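Local coordinates for methyltransferase-like protein (Saccharopolyspora spinosa, PDB 4PNE) that catalyses a [4+2] cycloaddition in spinosyn biosynthesis, using a methyltransferase-like fold that holds S-adenosyl-L-homocysteine, at residues L49-S52 and G56-A59. Numbering follows the deposited sequence.
Sequences LLNS and GPCA
Asn51, in the last turn of helix 36-54, meets the chain again just past the helix end, at Gly56 and Pro57. Gly56 N donates to Asn51 O at 2.9 Å, with an N-H...O angle of 151°. This bond, from residue i+5 to residue i, has the spacing of the outer bond of a Schellman motif, and here it ties the outgoing loop to the helix terminus. A weaker contact reinforces it, as Asn51 CA approaches Gly56 O at 3.5 Å in a CA-H...O geometry. Glycine suits position 56 because its backbone angles would press a beta carbon against the preceding carbonyl and Pro57 CD.

The Asn51 amide leans across the turn. With chi1 at -70°, the carboxamide carbon stands trans to the carbonyl carbon, and OD1 folds back on the CA side of the amide. OD1 thereby rests 3.6 Å from Pro57 CA, while ND2 reaches further out, 4.4 Å from Pro57 CG. A short, flat polar chain fits this partly exposed place. Pro57, whose CB points away from the helix, stiffens the loop as it leaves Gly56.

Deeper in, Cys58 directs its CB toward the helix. With chi1 at 64°, SG is flanked by its own backbone N and C; it sits 4.0 Å from Leu50 O and makes an apolar contact with Leu50 CB at 4.3 Å. A small side chain suits this buried spot.

Beyond the turn, Leu50 packs on Trp276 of helix 271-281 and on Ile60, a residue that binds S-adenosyl-L-homocysteine. Asn51 and Pro57 lean on Ile130 of helix 125-138, so the turn that ends helix 36-54 joins it to that helix and leads into the S-adenosyl-L-homocysteine pocket, which Ala59 helps to line.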
loop_
_atom_site.group_PDB
_atom_site.type_symbol
_atom_site.label_atom_id
_atom_site.label_comp_id
_atom_site.label_asym_id
_atom_site.label_seq_id
_atom_site.Cartn_x
_atom_site.Cartn_y
_atom_site.Cartn_z
ATOM N N LEU A 49 -5.302 7.498 -14.897
ATOM C CA LEU A 49 -4.470 8.681 -14.689
ATOM C C LEU A 49 -3.132 8.268 -14.094
ATOM O O LEU A 49 -2.086 8.700 -14.578
ATOM C CB LEU A 49 -5.173 9.706 -13.769
ATOM C CG LEU A 49 -4.361 10.959 -13.426
ATOM C CD1 LEU A 49 -3.718 11.634 -14.629
ATOM C CD2 LEU A 49 -5.222 11.963 -12.656
ATOM N N LEU A 50 -3.155 7.417 -13.074
ATOM C CA LEU A 50 -1.899 6.953 -12.468
ATOM C C LEU A 50 -1.041 6.230 -13.463
ATOM O O LEU A 50 0.173 6.431 -13.513
ATOM C CB LEU A 50 -2.137 6.028 -11.274
ATOM C CG LEU A 50 -2.913 6.589 -10.098
ATOM C CD1 LEU A 50 -2.993 5.566 -8.980
ATOM C CD2 LEU A 50 -2.241 7.839 -9.588
ATOM N N ASN A 51 -1.660 5.367 -14.260
ATOM C CA ASN A 51 -0.910 4.660 -15.287
ATOM C C ASN A 51 -0.290 5.612 -16.299
ATOM O O ASN A 51 0.854 5.447 -16.689
ATOM C CB ASN A 51 -1.818 3.657 -15.972
ATOM C CG ASN A 51 -2.185 2.485 -15.062
ATOM O OD1 ASN A 51 -1.746 2.400 -13.905
ATOM N ND2 ASN A 51 -2.981 1.568 -15.597
ATOM N N SER A 52 -1.045 6.622 -16.697
ATOM C CA SER A 52 -0.540 7.619 -17.619
ATOM C C SER A 52 0.652 8.357 -17.039
ATOM O O SER A 52 1.661 8.543 -17.714
ATOM C CB SER A 52 -1.635 8.605 -17.995
ATOM O OG SER A 52 -1.146 9.535 -18.934
ATOM N N GLY A 56 2.676 3.353 -17.421
ATOM C CA GLY A 56 2.154 1.983 -17.396
ATOM C C GLY A 56 1.719 1.622 -15.973
ATOM O O GLY A 56 1.791 2.447 -15.064
ATOM N N PRO A 57 1.228 0.388 -15.767
ATOM C CA PRO A 57 0.827 -0.045 -14.431
ATOM C C PRO A 57 1.994 0.137 -13.488
ATOM O O PRO A 57 3.099 -0.221 -13.854
ATOM C CB PRO A 57 0.478 -1.519 -14.627
ATOM C CG PRO A 57 0.028 -1.588 -16.077
ATOM C CD PRO A 57 0.970 -0.642 -16.787
ATOM N N CYS A 58 1.746 0.703 -12.314
ATOM C CA CYS A 58 2.794 1.189 -11.431
ATOM C C CYS A 58 2.573 0.822 -9.972
ATOM O O CYS A 58 1.455 0.503 -9.546
ATOM C CB CYS A 58 2.896 2.715 -11.518
ATOM S SG CYS A 58 1.401 3.588 -10.941
ATOM N N ALA A 59 3.644 0.913 -9.202
ATOM C CA ALA A 59 3.538 0.955 -7.742
ATOM C C ALA A 59 2.705 2.162 -7.303
ATOM O O ALA A 59 2.864 3.258 -7.821
ATOM C CB ALA A 59 4.929 1.017 -7.111
#